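Local coordinates for putative nucleic acid-binding lipoprotein (Klebsiella pneumoniae subsp. pneumoniae MGH 78578, PDB 3F1Z) that is of unknown function but adopts an OB-fold, which suggests that this putative lipoprotein may bind nucleic acid, at residues A[53-58]-A[78-83]. Residues are numbered along the deposited sequence; the frame is centred on the assembly and turned at random.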
# COMPACT_ATOMS: atom_id res chain seq x y z
N LYS A 53 -1.67 -7.45 -2.98
CA LYS A 53 -3.04 -6.93 -2.95
C LYS A 53 -3.48 -6.96 -1.48
O LYS A 53 -3.65 -8.05 -0.88
CB LYS A 53 -3.94 -7.78 -3.86
CG LYS A 53 -5.33 -7.23 -3.99
CD LYS A 53 -6.13 -7.82 -5.15
CE LYS A 53 -6.73 -9.14 -4.85
NZ LYS A 53 -7.70 -9.55 -5.93
N VAL A 54 -3.60 -5.79 -0.87
CA VAL A 54 -3.86 -5.68 0.59
C VAL A 54 -5.19 -5.00 0.84
O VAL A 54 -5.50 -3.97 0.23
CB VAL A 54 -2.73 -4.90 1.30
CG1 VAL A 54 -2.94 -4.85 2.86
CG2 VAL A 54 -1.38 -5.48 0.96
N ARG A 55 -5.98 -5.58 1.74
CA ARG A 55 -7.31 -5.08 2.09
C ARG A 55 -7.24 -4.49 3.49
O ARG A 55 -6.55 -5.04 4.35
CB ARG A 55 -8.29 -6.23 2.03
CG ARG A 55 -9.72 -5.93 2.43
CD ARG A 55 -10.54 -7.15 2.06
NE ARG A 55 -11.94 -7.00 2.34
CZ ARG A 55 -12.44 -7.24 3.53
NH1 ARG A 55 -11.63 -7.62 4.46
NH2 ARG A 55 -13.72 -7.10 3.78
N GLY A 56 -7.94 -3.39 3.73
CA GLY A 56 -7.86 -2.68 5.02
C GLY A 56 -8.75 -1.45 5.07
O GLY A 56 -9.50 -1.18 4.16
N VAL A 57 -8.69 -0.71 6.17
CA VAL A 57 -9.48 0.47 6.34
C VAL A 57 -8.57 1.66 6.17
O VAL A 57 -7.54 1.77 6.83
CB VAL A 57 -10.19 0.56 7.72
CG1 VAL A 57 -10.93 1.86 7.83
CG2 VAL A 57 -11.16 -0.58 7.92
N ILE A 58 -8.97 2.57 5.28
CA ILE A 58 -8.23 3.75 5.00
C ILE A 58 -8.45 4.69 6.18
O ILE A 58 -9.59 4.94 6.56
CB ILE A 58 -8.69 4.41 3.70
CG1 ILE A 58 -8.47 3.44 2.52
CG2 ILE A 58 -7.93 5.74 3.45
CD1 ILE A 58 -7.01 2.91 2.39
N ARG A 78 -5.15 0.81 7.86
CA ARG A 78 -4.99 -0.03 9.05
C ARG A 78 -5.65 -1.39 8.83
O ARG A 78 -6.52 -1.52 7.96
CB ARG A 78 -5.62 0.62 10.27
CG ARG A 78 -7.15 0.73 10.23
CD ARG A 78 -7.66 0.97 11.65
NE ARG A 78 -9.08 1.30 11.69
CZ ARG A 78 -10.07 0.42 11.64
NH1 ARG A 78 -9.83 -0.89 11.53
NH2 ARG A 78 -11.32 0.86 11.68
N ASP A 79 -5.28 -2.38 9.64
CA ASP A 79 -5.91 -3.69 9.55
C ASP A 79 -7.44 -3.57 9.78
O ASP A 79 -7.91 -2.90 10.70
CB ASP A 79 -5.35 -4.63 10.59
CG ASP A 79 -5.79 -6.07 10.35
OD1 ASP A 79 -5.11 -6.76 9.54
OD2 ASP A 79 -6.81 -6.50 10.98
N GLU A 80 -8.20 -4.25 8.95
CA GLU A 80 -9.66 -4.23 9.04
C GLU A 80 -10.21 -4.72 10.38
O GLU A 80 -11.28 -4.28 10.80
CB GLU A 80 -10.25 -5.11 7.96
CG GLU A 80 -11.75 -5.03 7.87
CD GLU A 80 -12.32 -6.32 7.46
OE1 GLU A 80 -11.49 -7.17 7.17
OE2 GLU A 80 -13.55 -6.50 7.46
N GLN A 81 -9.53 -5.64 11.03
CA GLN A 81 -10.01 -6.14 12.31
C GLN A 81 -9.06 -5.72 13.44
O GLN A 81 -9.06 -6.34 14.48
CB GLN A 81 -10.14 -7.68 12.25
CG GLN A 81 -11.01 -8.24 11.08
CD GLN A 81 -11.16 -9.79 11.14
OE1 GLN A 81 -12.29 -10.33 11.27
NE2 GLN A 81 -10.01 -10.51 11.09
N ASN A 82 -8.25 -4.68 13.24
CA ASN A 82 -7.26 -4.25 14.24
C ASN A 82 -6.36 -5.44 14.73
O ASN A 82 -5.91 -5.48 15.87
CB ASN A 82 -7.94 -3.51 15.41
CG ASN A 82 -8.48 -2.13 14.99
OD1 ASN A 82 -7.80 -1.36 14.27
ND2 ASN A 82 -9.68 -1.80 15.45
N LYS A 83 -6.05 -6.35 13.83
CA LYS A 83 -5.27 -7.52 14.19
C LYS A 83 -3.77 -7.11 14.37
O LYS A 83 -2.96 -7.90 14.82
CB LYS A 83 -5.52 -8.63 13.15
CG LYS A 83 -5.93 -9.98 13.72
CD LYS A 83 -7.36 -9.99 14.33
O HOH W 1 -6.86 -5.70 6.88
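V57 and R78 face each other as an antiparallel hydrogen-bonded pair, the last rung between strand 51-65 and strand 71-78 before the chain turns away toward strand 88-93. V57 N donates to R78 O at 2.9 Å, and R78 N returns a bond to V57 O at 2.8 Å. The two side chains emerge on the same face of the sheet and run side by side. Followed outward, R78 first passes V57 O with CB at 4.1 Å, then sets CG between V57 O, 3.6 Å away, and V57 CB. With CG lying between the backbone N and the carbonyl carbon (chi1 67°) and an extended chain beyond, the guanidinium is carried flat over the valine: NE stays a little farther from V57 CB, CZ lies over that atom at 3.9 Å, NH1 is nearest CG2, and NH2 touches both methyls. NH1 also donates to D79 O at 2.9 Å, close to the guanidinium plane, which helps fix the rotation of the group. A branched valine suits this place because its two methyls spread beneath the flat cation.

G56 comes next; having no side chain, it lets R78 O come within 3.4 Å of its CA. Beyond R78 the chain leaves the strand for a type I turn from D79 to N82, and a water links R55 O to E80 N. D79 OD2 accepts from Q81 N in an Asx turn and from K83 N on the opposite face of the carboxylate; OD1 bonds A30 N of helix 29-38. Past the water, extended R55 brings NH1 to E80 OE1 at 2.8 Å, meeting the carboxylate from above its plane, with the two flat groups almost perpendicular (87°). This partly exposed salt bridge, made by one bent hydrogen bond (133° at the hydrogen), probably adds modest electrostatic attraction, whereas the two backbone bonds fix the local pairing of V57 with R78 where strand 71-78 ends.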